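Local atomic coordinates of putative enoyl-CoA hydratase (PDB entry 3GKB), a protein that probably acts on coenzyme A thioesters as an enoyl-CoA hydratase or related enzyme of the crotonase family, its true substrate being unknown. Residues E64-H69 against G115-G120; V70-G75 against D259-P264; D91-Q96 against G235-W240; M147-G152 against A242-P247; G155-R160 against E231-E236. One frame throughout, in Å; residues are numbered along the deposited sequence.

Interaction 1 (E64-H69 against G115-G120)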
# COMPACT_ATOMS: atom_id res chain seq x y z
N GLU B 64 -19.78 22.76 -1.48
CA GLU B 64 -20.08 21.34 -1.29
C GLU B 64 -19.27 20.40 -2.19
O GLU B 64 -19.00 19.23 -1.81
CB GLU B 64 -21.57 21.11 -1.52
CG GLU B 64 -21.95 19.67 -1.26
CD GLU B 64 -23.43 19.46 -1.00
OE1 GLU B 64 -24.21 20.44 -1.12
OE2 GLU B 64 -23.77 18.29 -0.67
N PHE B 65 -18.92 20.89 -3.38
CA PHE B 65 -18.24 20.07 -4.42
C PHE B 65 -16.86 20.62 -4.79
O PHE B 65 -16.70 21.81 -5.02
CB PHE B 65 -19.11 19.97 -5.67
CG PHE B 65 -20.47 19.46 -5.36
CD1 PHE B 65 -20.66 18.11 -5.08
CD2 PHE B 65 -21.53 20.32 -5.23
CE1 PHE B 65 -21.90 17.64 -4.72
CE2 PHE B 65 -22.76 19.87 -4.84
CZ PHE B 65 -22.95 18.54 -4.59
N PHE B 66 -15.87 19.74 -4.83
CA PHE B 66 -14.56 20.07 -5.38
C PHE B 66 -14.69 20.06 -6.90
O PHE B 66 -14.56 21.12 -7.55
CB PHE B 66 -13.51 19.07 -4.89
CG PHE B 66 -12.15 19.30 -5.46
CD1 PHE B 66 -11.29 20.24 -4.90
CD2 PHE B 66 -11.73 18.59 -6.58
CE1 PHE B 66 -10.05 20.44 -5.44
CE2 PHE B 66 -10.47 18.81 -7.12
CZ PHE B 66 -9.64 19.74 -6.56
N LEU B 67 -15.02 18.88 -7.44
CA LEU B 67 -15.38 18.69 -8.85
C LEU B 67 -16.40 17.57 -8.90
O LEU B 67 -16.12 16.49 -8.45
CB LEU B 67 -14.19 18.32 -9.72
CG LEU B 67 -13.17 19.43 -10.03
CD1 LEU B 67 -11.91 18.80 -10.72
CD2 LEU B 67 -13.79 20.58 -10.86
N ALA B 68 -17.59 17.86 -9.38
CA ALA B 68 -18.71 16.93 -9.27
C ALA B 68 -18.44 15.62 -9.98
O ALA B 68 -18.65 14.55 -9.43
CB ALA B 68 -19.96 17.56 -9.81
N HIS B 69 -17.98 15.74 -11.23
CA HIS B 69 -17.77 14.68 -12.22
C HIS B 69 -17.76 15.36 -13.59
O HIS B 69 -17.98 16.56 -13.68
CB HIS B 69 -18.83 13.55 -12.15
CG HIS B 69 -20.24 14.03 -12.24
ND1 HIS B 69 -20.80 14.48 -13.42
CD2 HIS B 69 -21.19 14.18 -11.28
CE1 HIS B 69 -22.05 14.85 -13.19
NE2 HIS B 69 -22.30 14.71 -11.89
N GLY B 115 -14.71 19.22 -0.01
CA GLY B 115 -16.02 18.69 -0.32
C GLY B 115 -15.97 17.40 -1.13
O GLY B 115 -15.03 16.59 -0.98
N LYS B 116 -17.00 17.20 -1.95
CA LYS B 116 -17.16 15.97 -2.71
C LYS B 116 -16.54 16.06 -4.11
O LYS B 116 -16.71 17.06 -4.83
CB LYS B 116 -18.65 15.61 -2.85
CG LYS B 116 -19.32 15.28 -1.54
CD LYS B 116 -20.82 15.41 -1.68
CE LYS B 116 -21.58 14.96 -0.44
NZ LYS B 116 -21.29 15.84 0.70
N ALA B 117 -15.84 14.97 -4.47
CA ALA B 117 -15.28 14.80 -5.80
C ALA B 117 -15.63 13.40 -6.27
O ALA B 117 -15.35 12.43 -5.59
CB ALA B 117 -13.74 14.99 -5.77
N ARG B 118 -16.29 13.31 -7.42
CA ARG B 118 -16.69 12.04 -7.96
C ARG B 118 -16.28 11.91 -9.43
O ARG B 118 -16.05 12.91 -10.15
CB ARG B 118 -18.18 11.80 -7.83
CG ARG B 118 -18.71 11.76 -6.41
CD ARG B 118 -20.17 11.47 -6.47
NE ARG B 118 -20.88 11.35 -5.19
CZ ARG B 118 -21.57 12.33 -4.60
NH1 ARG B 118 -21.56 13.55 -5.09
NH2 ARG B 118 -22.28 12.08 -3.50
N GLY B 119 -16.16 10.66 -9.86
CA GLY B 119 -15.76 10.33 -11.23
C GLY B 119 -14.48 11.00 -11.65
O GLY B 119 -13.46 10.90 -10.96
N GLY B 120 -14.56 11.75 -12.74
CA GLY B 120 -13.42 12.53 -13.19
C GLY B 120 -12.85 13.50 -12.15
O GLY B 120 -11.66 13.78 -12.17
O HOH W 1 -19.75 18.12 0.62
O HOH W 2 -20.59 14.72 -7.40

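Interaction 2 (V70-G75 against D259-P264)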
# COMPACT_ATOMS: atom_id res chain seq x y z
N VAL B 70 -17.51 14.59 -14.64
CA VAL B 70 -17.55 15.11 -16.00
C VAL B 70 -18.99 15.41 -16.41
O VAL B 70 -19.91 14.68 -16.07
CB VAL B 70 -16.88 14.12 -16.98
CG1 VAL B 70 -17.10 14.55 -18.43
CG2 VAL B 70 -15.37 14.03 -16.68
N ASP B 71 -19.16 16.50 -17.13
CA ASP B 71 -20.44 16.96 -17.61
C ASP B 71 -21.15 15.83 -18.35
O ASP B 71 -20.64 15.26 -19.32
CB ASP B 71 -20.22 18.17 -18.52
CG ASP B 71 -21.51 18.73 -19.12
OD1 ASP B 71 -22.62 18.31 -18.67
OD2 ASP B 71 -21.39 19.57 -20.05
N MET B 72 -22.33 15.49 -17.88
CA MET B 72 -23.07 14.36 -18.45
C MET B 72 -23.62 14.69 -19.86
O MET B 72 -24.05 13.80 -20.58
CB MET B 72 -24.20 13.97 -17.49
CG MET B 72 -23.71 13.18 -16.22
SD MET B 72 -24.93 13.18 -14.83
CE MET B 72 -26.08 11.97 -15.35
N ARG B 73 -23.63 15.97 -20.20
CA ARG B 73 -24.02 16.43 -21.54
C ARG B 73 -22.83 16.66 -22.47
O ARG B 73 -23.00 17.19 -23.58
CB ARG B 73 -24.80 17.73 -21.44
CG ARG B 73 -26.03 17.65 -20.58
CD ARG B 73 -26.98 18.74 -20.98
NE ARG B 73 -28.32 18.47 -20.53
CZ ARG B 73 -28.82 18.88 -19.38
NH1 ARG B 73 -28.08 19.59 -18.53
NH2 ARG B 73 -30.08 18.56 -19.07
N ILE B 74 -21.63 16.25 -22.05
CA ILE B 74 -20.43 16.53 -22.85
C ILE B 74 -20.46 15.87 -24.25
O ILE B 74 -19.80 16.33 -25.16
CB ILE B 74 -19.12 16.16 -22.07
CG1 ILE B 74 -17.94 16.94 -22.64
CG2 ILE B 74 -18.90 14.64 -22.02
CD1 ILE B 74 -16.74 16.94 -21.77
N GLY B 75 -21.24 14.81 -24.40
CA GLY B 75 -21.32 14.09 -25.66
C GLY B 75 -22.31 14.68 -26.63
O GLY B 75 -22.42 14.19 -27.76
N ASP B 259 -33.65 13.34 -13.54
CA ASP B 259 -33.94 13.22 -12.12
C ASP B 259 -33.13 14.17 -11.22
O ASP B 259 -33.21 14.07 -10.00
CB ASP B 259 -33.76 11.76 -11.67
CG ASP B 259 -34.86 10.85 -12.19
OD1 ASP B 259 -35.79 11.33 -12.89
OD2 ASP B 259 -34.82 9.64 -11.88
N GLY B 260 -32.37 15.09 -11.82
CA GLY B 260 -31.70 16.11 -11.05
C GLY B 260 -30.19 16.04 -10.92
O GLY B 260 -29.62 16.80 -10.14
N ALA B 261 -29.52 15.14 -11.66
CA ALA B 261 -28.06 15.18 -11.64
C ALA B 261 -27.60 16.58 -12.11
O ALA B 261 -28.28 17.25 -12.89
CB ALA B 261 -27.43 14.04 -12.49
N GLN B 262 -26.48 17.03 -11.57
CA GLN B 262 -25.85 18.28 -11.95
C GLN B 262 -26.60 19.48 -11.38
O GLN B 262 -26.42 20.61 -11.82
CB GLN B 262 -25.61 18.36 -13.47
CG GLN B 262 -24.80 17.15 -13.94
CD GLN B 262 -24.10 17.26 -15.31
OE1 GLN B 262 -23.25 16.42 -15.60
NE2 GLN B 262 -24.46 18.24 -16.14
N THR B 263 -27.43 19.20 -10.37
CA THR B 263 -27.97 20.20 -9.47
C THR B 263 -27.47 19.87 -8.08
O THR B 263 -27.21 18.71 -7.78
CB THR B 263 -29.51 20.17 -9.45
OG1 THR B 263 -29.98 19.01 -8.75
CG2 THR B 263 -30.05 20.17 -10.86
N PRO B 264 -27.36 20.87 -7.20
CA PRO B 264 -26.85 20.60 -5.85
C PRO B 264 -27.61 19.53 -5.10
O PRO B 264 -26.99 18.62 -4.49
CB PRO B 264 -26.98 21.96 -5.17
CG PRO B 264 -26.81 22.92 -6.30
CD PRO B 264 -27.57 22.31 -7.43

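Interaction 3 (D91-Q96 against G235-W240)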
# COMPACT_ATOMS: atom_id res chain seq x y z
N ASP B 91 -1.65 7.67 -26.98
CA ASP B 91 -2.02 6.53 -26.11
C ASP B 91 -2.76 6.96 -24.84
O ASP B 91 -2.80 6.21 -23.86
CB ASP B 91 -0.79 5.71 -25.71
CG ASP B 91 0.03 5.24 -26.89
OD1 ASP B 91 -0.57 4.65 -27.82
OD2 ASP B 91 1.27 5.47 -26.87
N VAL B 92 -3.33 8.16 -24.88
CA VAL B 92 -4.07 8.72 -23.76
C VAL B 92 -5.36 9.31 -24.36
O VAL B 92 -5.32 10.11 -25.30
CB VAL B 92 -3.23 9.83 -23.05
CG1 VAL B 92 -4.08 10.66 -22.07
CG2 VAL B 92 -1.97 9.25 -22.42
N ASN B 93 -6.51 8.90 -23.82
CA ASN B 93 -7.78 9.45 -24.30
C ASN B 93 -8.05 10.85 -23.74
O ASN B 93 -7.32 11.33 -22.85
CB ASN B 93 -8.94 8.48 -24.09
CG ASN B 93 -9.44 8.43 -22.65
OD1 ASN B 93 -9.46 9.43 -21.96
ND2 ASN B 93 -9.91 7.26 -22.24
N VAL B 94 -9.10 11.47 -24.28
CA VAL B 94 -9.41 12.88 -23.99
C VAL B 94 -9.65 13.16 -22.49
O VAL B 94 -9.31 14.21 -21.97
CB VAL B 94 -10.61 13.38 -24.88
CG1 VAL B 94 -11.95 12.82 -24.40
CG2 VAL B 94 -10.65 14.89 -24.90
N PHE B 95 -10.21 12.17 -21.78
CA PHE B 95 -10.45 12.28 -20.36
C PHE B 95 -9.22 12.01 -19.51
O PHE B 95 -8.94 12.73 -18.53
CB PHE B 95 -11.62 11.39 -19.99
CG PHE B 95 -12.87 11.77 -20.70
CD1 PHE B 95 -13.50 12.98 -20.38
CD2 PHE B 95 -13.37 11.01 -21.74
CE1 PHE B 95 -14.64 13.39 -21.06
CE2 PHE B 95 -14.51 11.43 -22.43
CZ PHE B 95 -15.14 12.61 -22.08
N GLN B 96 -8.49 10.95 -19.87
CA GLN B 96 -7.21 10.65 -19.25
C GLN B 96 -6.23 11.81 -19.39
O GLN B 96 -5.39 12.01 -18.54
CB GLN B 96 -6.61 9.38 -19.85
CG GLN B 96 -7.44 8.12 -19.59
CD GLN B 96 -7.00 6.92 -20.42
OE1 GLN B 96 -6.35 7.08 -21.48
NE2 GLN B 96 -7.35 5.71 -19.97
N GLY B 235 -5.44 -0.24 -21.55
CA GLY B 235 -6.40 -1.27 -21.14
C GLY B 235 -7.70 -0.71 -20.57
O GLY B 235 -8.80 -1.20 -20.88
N GLU B 236 -7.57 0.35 -19.78
CA GLU B 236 -8.73 1.03 -19.22
C GLU B 236 -9.55 1.65 -20.33
O GLU B 236 -10.76 1.50 -20.36
CB GLU B 236 -8.34 2.06 -18.14
CG GLU B 236 -9.48 2.96 -17.68
CD GLU B 236 -9.01 4.20 -16.93
OE1 GLU B 236 -8.94 5.26 -17.59
OE2 GLU B 236 -8.68 4.11 -15.70
N ASN B 237 -8.88 2.35 -21.26
CA ASN B 237 -9.56 2.95 -22.39
C ASN B 237 -10.39 1.95 -23.19
O ASN B 237 -11.54 2.25 -23.57
CB ASN B 237 -8.57 3.64 -23.32
CG ASN B 237 -9.25 4.20 -24.53
OD1 ASN B 237 -10.00 5.17 -24.44
ND2 ASN B 237 -9.10 3.50 -25.65
N ASP B 238 -9.81 0.78 -23.45
CA ASP B 238 -10.48 -0.25 -24.25
C ASP B 238 -11.72 -0.77 -23.51
O ASP B 238 -12.79 -0.98 -24.11
CB ASP B 238 -9.53 -1.42 -24.53
CG ASP B 238 -8.44 -1.06 -25.53
OD1 ASP B 238 -8.61 -0.07 -26.27
OD2 ASP B 238 -7.41 -1.75 -25.56
N ALA B 239 -11.56 -1.00 -22.21
CA ALA B 239 -12.66 -1.51 -21.39
C ALA B 239 -13.77 -0.47 -21.28
O ALA B 239 -14.94 -0.80 -21.40
CB ALA B 239 -12.14 -1.91 -19.99
N TRP B 240 -13.38 0.80 -21.10
CA TRP B 240 -14.32 1.90 -20.95
C TRP B 240 -15.08 2.14 -22.25
O TRP B 240 -16.31 2.24 -22.25
CB TRP B 240 -13.55 3.14 -20.53
CG TRP B 240 -14.24 4.47 -20.63
CD1 TRP B 240 -15.12 5.04 -19.72
CD2 TRP B 240 -14.06 5.42 -21.66
NE1 TRP B 240 -15.46 6.30 -20.13
CE2 TRP B 240 -14.82 6.56 -21.32
CE3 TRP B 240 -13.29 5.45 -22.83
CZ2 TRP B 240 -14.87 7.69 -22.13
CZ3 TRP B 240 -13.33 6.57 -23.64
CH2 TRP B 240 -14.13 7.67 -23.29

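Interaction 4 (M147-G152 against A242-P247)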
# COMPACT_ATOMS: atom_id res chain seq x y z
N MET B 147 -23.42 4.70 -13.69
CA MET B 147 -23.82 5.27 -14.98
C MET B 147 -23.63 4.25 -16.11
O MET B 147 -23.77 4.58 -17.28
CB MET B 147 -23.06 6.59 -15.20
CG MET B 147 -23.39 7.73 -14.15
SD MET B 147 -22.46 9.26 -14.64
CE MET B 147 -23.02 10.35 -13.29
N GLY B 148 -23.33 3.00 -15.74
CA GLY B 148 -23.18 1.91 -16.69
C GLY B 148 -21.87 1.88 -17.42
O GLY B 148 -21.75 1.22 -18.46
N ILE B 149 -20.87 2.57 -16.86
CA ILE B 149 -19.53 2.64 -17.45
C ILE B 149 -18.50 2.31 -16.37
O ILE B 149 -18.85 1.73 -15.32
CB ILE B 149 -19.31 3.99 -18.19
CG1 ILE B 149 -19.37 5.19 -17.22
CG2 ILE B 149 -20.38 4.17 -19.29
CD1 ILE B 149 -18.85 6.52 -17.82
N ILE B 150 -17.23 2.54 -16.65
CA ILE B 150 -16.18 2.47 -15.64
C ILE B 150 -15.39 3.78 -15.73
O ILE B 150 -15.59 4.56 -16.66
CB ILE B 150 -15.26 1.22 -15.81
CG1 ILE B 150 -14.60 1.15 -17.22
CG2 ILE B 150 -16.03 -0.07 -15.54
CD1 ILE B 150 -13.25 0.51 -17.23
N PRO B 151 -14.51 4.04 -14.77
CA PRO B 151 -13.67 5.23 -14.94
C PRO B 151 -12.85 5.15 -16.22
O PRO B 151 -12.24 4.13 -16.49
CB PRO B 151 -12.79 5.22 -13.70
CG PRO B 151 -13.55 4.44 -12.70
CD PRO B 151 -14.32 3.42 -13.45
N GLY B 152 -12.90 6.19 -17.03
CA GLY B 152 -12.17 6.28 -18.26
C GLY B 152 -11.18 7.42 -18.33
O GLY B 152 -10.62 7.69 -19.39
N ALA B 242 -15.76 0.05 -24.53
CA ALA B 242 -16.67 -1.06 -24.76
C ALA B 242 -18.00 -0.90 -24.01
O ALA B 242 -19.03 -1.35 -24.51
CB ALA B 242 -16.01 -2.42 -24.39
N THR B 243 -17.99 -0.26 -22.82
CA THR B 243 -19.23 -0.06 -22.05
C THR B 243 -20.23 0.86 -22.77
O THR B 243 -21.43 0.74 -22.56
CB THR B 243 -18.95 0.44 -20.59
OG1 THR B 243 -18.41 1.77 -20.60
CG2 THR B 243 -18.00 -0.50 -19.87
N PHE B 244 -19.75 1.78 -23.63
CA PHE B 244 -20.65 2.56 -24.52
C PHE B 244 -21.22 1.82 -25.73
O PHE B 244 -22.08 2.34 -26.46
CB PHE B 244 -19.96 3.82 -25.02
CG PHE B 244 -19.65 4.77 -23.95
CD1 PHE B 244 -18.40 4.77 -23.37
CD2 PHE B 244 -20.62 5.63 -23.46
CE1 PHE B 244 -18.12 5.62 -22.35
CE2 PHE B 244 -20.34 6.50 -22.44
CZ PHE B 244 -19.06 6.49 -21.88
N SER B 245 -20.75 0.61 -26.00
CA SER B 245 -21.39 -0.23 -27.01
C SER B 245 -22.60 -0.96 -26.45
O SER B 245 -23.15 -1.80 -27.14
CB SER B 245 -20.41 -1.27 -27.53
OG SER B 245 -19.23 -0.66 -27.97
N LEU B 246 -22.95 -0.70 -25.18
CA LEU B 246 -24.15 -1.28 -24.57
C LEU B 246 -25.14 -0.17 -24.20
O LEU B 246 -24.72 0.96 -23.90
CB LEU B 246 -23.76 -2.08 -23.30
CG LEU B 246 -22.62 -3.08 -23.51
CD1 LEU B 246 -22.12 -3.64 -22.17
CD2 LEU B 246 -23.09 -4.22 -24.45
N PRO B 247 -26.46 -0.48 -24.23
CA PRO B 247 -27.48 0.58 -24.13
C PRO B 247 -27.62 1.27 -22.79
O PRO B 247 -28.07 2.42 -22.76
CB PRO B 247 -28.78 -0.14 -24.50
CG PRO B 247 -28.52 -1.58 -24.16
CD PRO B 247 -27.07 -1.79 -24.53
O HOH W 3 -23.36 0.46 -20.53

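Interaction 5 (G155-R160 against E231-E236)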
# COMPACT_ATOMS: atom_id res chain seq x y z
N GLY B 155 -8.69 6.73 -13.53
CA GLY B 155 -9.05 6.36 -12.17
C GLY B 155 -8.77 4.93 -11.78
O GLY B 155 -8.33 4.66 -10.64
N THR B 156 -9.02 3.99 -12.70
CA THR B 156 -8.76 2.58 -12.39
C THR B 156 -7.26 2.37 -12.12
O THR B 156 -6.88 1.65 -11.19
CB THR B 156 -9.23 1.61 -13.49
OG1 THR B 156 -8.49 1.82 -14.68
CG2 THR B 156 -10.75 1.73 -13.75
N GLN B 157 -6.42 3.07 -12.89
CA GLN B 157 -4.98 2.94 -12.74
C GLN B 157 -4.40 3.72 -11.58
O GLN B 157 -3.47 3.23 -10.90
CB GLN B 157 -4.28 3.28 -14.05
CG GLN B 157 -4.84 2.49 -15.26
CD GLN B 157 -4.81 0.97 -15.01
OE1 GLN B 157 -3.76 0.39 -14.83
NE2 GLN B 157 -5.99 0.35 -14.93
N TYR B 158 -4.93 4.92 -11.33
CA TYR B 158 -4.50 5.69 -10.18
C TYR B 158 -4.85 4.93 -8.89
O TYR B 158 -4.04 4.86 -7.97
CB TYR B 158 -5.10 7.09 -10.18
CG TYR B 158 -4.84 7.92 -11.44
CD1 TYR B 158 -3.80 7.60 -12.34
CD2 TYR B 158 -5.65 9.00 -11.74
CE1 TYR B 158 -3.58 8.38 -13.47
CE2 TYR B 158 -5.46 9.75 -12.86
CZ TYR B 158 -4.41 9.47 -13.72
OH TYR B 158 -4.25 10.26 -14.84
N LEU B 159 -6.04 4.36 -8.85
CA LEU B 159 -6.43 3.50 -7.72
C LEU B 159 -5.57 2.27 -7.65
O LEU B 159 -5.08 1.94 -6.57
CB LEU B 159 -7.90 3.08 -7.84
CG LEU B 159 -8.90 4.19 -7.45
CD1 LEU B 159 -10.28 3.91 -8.03
CD2 LEU B 159 -8.99 4.32 -5.91
N ARG B 160 -5.39 1.56 -8.76
CA ARG B 160 -4.55 0.38 -8.67
C ARG B 160 -3.20 0.70 -7.99
O ARG B 160 -2.72 -0.04 -7.10
CB ARG B 160 -4.29 -0.26 -10.03
CG ARG B 160 -3.61 -1.61 -9.86
CD ARG B 160 -3.46 -2.39 -11.10
NE ARG B 160 -3.08 -3.76 -10.71
CZ ARG B 160 -3.54 -4.87 -11.29
NH1 ARG B 160 -4.38 -4.81 -12.31
NH2 ARG B 160 -3.15 -6.06 -10.85
N GLU B 231 0.52 1.03 -20.47
CA GLU B 231 -0.29 -0.17 -20.80
C GLU B 231 -1.59 -0.21 -20.02
O GLU B 231 -2.64 -0.58 -20.56
CB GLU B 231 0.52 -1.44 -20.59
CG GLU B 231 1.62 -1.63 -21.65
CD GLU B 231 1.16 -1.36 -23.10
OE1 GLU B 231 0.24 -2.04 -23.61
OE2 GLU B 231 1.77 -0.50 -23.76
N GLY B 232 -1.54 0.22 -18.76
CA GLY B 232 -2.76 0.24 -17.94
C GLY B 232 -3.79 1.22 -18.45
O GLY B 232 -4.99 0.92 -18.45
N LEU B 233 -3.33 2.40 -18.88
CA LEU B 233 -4.24 3.42 -19.40
C LEU B 233 -4.89 2.96 -20.71
O LEU B 233 -6.07 3.15 -20.93
CB LEU B 233 -3.53 4.76 -19.55
CG LEU B 233 -3.15 5.46 -18.25
CD1 LEU B 233 -2.18 6.59 -18.56
CD2 LEU B 233 -4.39 5.97 -17.46
N LEU B 234 -4.10 2.32 -21.58
CA LEU B 234 -4.67 1.73 -22.79
C LEU B 234 -5.74 0.66 -22.50
O LEU B 234 -6.80 0.64 -23.13
CB LEU B 234 -3.55 1.18 -23.69
CG LEU B 234 -2.76 2.27 -24.45
CD1 LEU B 234 -1.48 1.70 -25.01
CD2 LEU B 234 -3.65 2.91 -25.56
N GLY B 235 -5.44 -0.24 -21.55
CA GLY B 235 -6.40 -1.27 -21.14
C GLY B 235 -7.70 -0.71 -20.57
O GLY B 235 -8.80 -1.20 -20.88
N GLU B 236 -7.57 0.35 -19.78
CA GLU B 236 -8.73 1.03 -19.22
C GLU B 236 -9.55 1.65 -20.33
O GLU B 236 -10.76 1.50 -20.36
CB GLU B 236 -8.34 2.06 -18.14
CG GLU B 236 -9.48 2.96 -17.68
CD GLU B 236 -9.01 4.20 -16.93
OE1 GLU B 236 -8.94 5.26 -17.59
OE2 GLU B 236 -8.68 4.11 -15.70

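Interaction 1 (E64-H69 against G115-G120)
The ring of F65 meets R118 at its rim: NH1 lies at the ring edge, near the ring plane, 4.1 Å from CE1, while the guanidinium is turned 40° from the ring. One face of F65 carries CG of the preceding E64, 3.6 Å above the plane and offset toward the rim. K116 comes to the same ring obliquely, CB lying 3.9 Å from CD1. At the edge of the R118 guanidinium, in its plane, a water accepts from NH1 and donates to A68 O, linking it to the backbone of 64-69. R118 also bonds outside the contact, to E271 by a salt bridge and to R268 O. E64 also looks outward: its stronger ionic partner is R268, and the 3.7 Å approach of OE2 to K116 NZ is a long salt bridge. A second water links that ammonium to E64 O, which also takes a straight bond from K116 N (2.9 Å, 167°). K116 O accepts F66 N at 2.8 Å, the donor standing well above the carbonyl plane. At F66 the chain turns a corner, and with CG anti to the backbone N (chi1 177°) the ring is carried off toward V125 and V111, leaving CB 4.2 Å from A117 CB. Beyond the corner the pairing loosens to weak bonds from R118 N to L67 O and A68 O. This short parallel pairing brings V70, just past H69, beside G120, the first residue of helix 120-127; by analogy with crotonase relatives, the backbone amides of V70 and G120 probably form the oxyanion hole.

Interaction 2 (V70-G75 against D259-P264)
The carboxamide of Q262 grips two neighbouring residues with its two ends. OE1 accepts M72 N at 2.6 Å, the donor tilted 18° from the carbonyl plane, and NE2 gives a nearly straight bond (3.1 Å, 164°) to D71 OD1. That oxygen lies in the amide plane but is met on its anti side, somewhat out of the carboxylate plane. To one side of the amide, M72 SD rests 3.5 Å from A261 CB. In the next shell, R73 N bonds to D71 OD1 from the opposite face at 3.0 Å, an Asx turn that fixes the carboxylate within the type I turn D71-I74. Replacing Q262 by an alanine would probably leave M72 N without its acceptor and let the D71 carboxylate turn more freely. Q262 itself sits in the type II turn G260-T263, and its backbone N is held by E267. T263 OG1 bonds to G260 O at 2.6 Å, in the carbonyl plane on a lone pair, and caps the next helix by accepting from G266 N. Helix 248-258 ends in a Schellman motif with G260 as its C-prime residue, passing through the turn to the N-cap T263: a compact link between helices laid against the loop 70-75.

Interaction 3 (D91-Q96 against G235-W240)
E236 OE1 takes two donors: Q96 NE2 bonds to it at 2.9 Å in a nearly straight line (172°), and G154 N is the second. The bond from Q96 leaves in the plane of its amide yet reaches the oxygen from above the carboxylate plane, and the two side chains run alongside one another, pointing opposite ways. NE2 spends its other hydrogen on L233 O, so this one amide nitrogen holds helix 230-243 by a side chain and a carbonyl. A second amide works alongside. N93 ND2 donates to N237 OD1 in a nearly straight bond of 3.0 Å, the two amides steeply inclined to each other, and also to G152 O; it passes 3.8 Å from W240 CZ3. The other ends of both amides stay at home and form a capping box, Q96 N on N93 OD1 at 2.8 Å and N93 N on Q96 OE1 at 3.0 Å. N93 CG is tucked beside both the backbone N and C (chi1 78°), which turns OD1 back to the start of helix 96-103 and points ND2 across. Beside the polar row F95 meets W240, CD2 being 3.7 Å from CZ2; the ring planes stand 72° apart with centroids 5.7 Å apart, and V94 CG1 lies on one F95 face. E236 OE2 is taken up by T156. With amide, hydroxyl and backbone donors gathered on its two oxygens, the largely buried carboxylate is likely to keep its negative charge, while each cap amide does double duty by stabilising its own helix start and tying it to helix 230-243.

Interaction 4 (M147-G152 against A242-P247)
The loop 147-152, without regular structure, passes the last part of helix 230-243, near the type I turn T243-L246, with I149 CA 5.3 Å from T243 CA. I149 fills the angle between two side chains. Its CG2 methyl stands over one face of F244, 4.0 Å from the ring centroid and 24° off the normal, a CH-pi contact displaced toward the rim near CZ. The same methyl lies 3.4 Å from T243 OG1, and CD1 reaches F244 CZ more loosely. CG2 comes to this place because it is anti to the carbonyl carbon, CG1 being wedged between the two backbone branches (chi1 63°). The F244 ring also meets W240 edge-to-face, so I149 lies against an aromatic pair and touches the tryptophan as well. T243 crosses I149 at about a right angle; its CB lies 3.6 Å from G148 O. The T243 hydroxyl turns back into its own helix and bonds to W240 O, presenting its oxygen to the isoleucine as a packing surface. Where the two backbones come together, a water donates to G148 O at 2.7 Å and to T243 O at 2.8 Å. The second subunit packs its A219 on both I150 and T243, covering this edge of the contact. I150 N is buried here with no partner in the model, T243 OG1 being 4.2 Å away. Direct contact is thus van der Waals and CH-pi in kind, and the polar link between the segments runs through the water, which supplies the donors that two neighbouring carbonyl oxygens lack.

Interaction 5 (G155-R160 against E231-E236)
This is a helix-helix packing contact of the crotonase-family domain, in which the first turn of helix 155-163 lies across helix 230-243. The axes of the two short segments approach to 9.2 Å, with their N-to-C directions 137° apart. The E236 side chain, extended with CG anti to the backbone N (chi1 170°), brings its carboxylate to the start of the other helix. There OE2 accepts twice from one residue: T156 OG1 donates at 2.5 Å onto its anti lone pair, and T156 N bonds at 3.0 Å nearly along the C-O direction. Lying at the start of helix 155-163, the E236 carboxylate is probably stabilised by the first-turn amide of T156 and the helix dipole. Further along, Q157 bends at chi2 and lays its amide over G232, CD standing 3.4 Å from G232 O. G232, with no side chain, lets the amide come close, Q157 OE1 lying 3.3 Å from G232 CA. L233 CD2 packs beside Q157 CG at 4.1 Å. An alanine at Q157 would probably open a gap over G232 and leave T156 OG1 without its amide donor and S223 O of the second subunit without its partner. That subunit reaches this edge too, S223 O of that chain accepting from Q157 NE2. The same nitrogen gives its other bond to T156 OG1, at 2.9 Å and 159°, with the oxygen close to the plane of the amide.

From the N terminus, 64-69 closes back on 115-120 in interaction 1, binding the loop after strand 55-60 to strand 116-118. Directly after it, 70-75 opens the longest loop, closed by 259-264 near the C-terminal helices; interaction 2 therefore crosses interaction 1 and encloses interactions 3, 4 and 5. Segment 91-96 starts within the loop of interaction 1 and ends on helix 230-243, so interactions 1 and 3 cross. Interactions 4 and 5 open after interaction 1 has closed. Interaction 4 crosses interaction 3 and contains interaction 5, which shares G235 and E236 with interaction 3. Helix 230-243 thus gathers three contacts beside the second subunit.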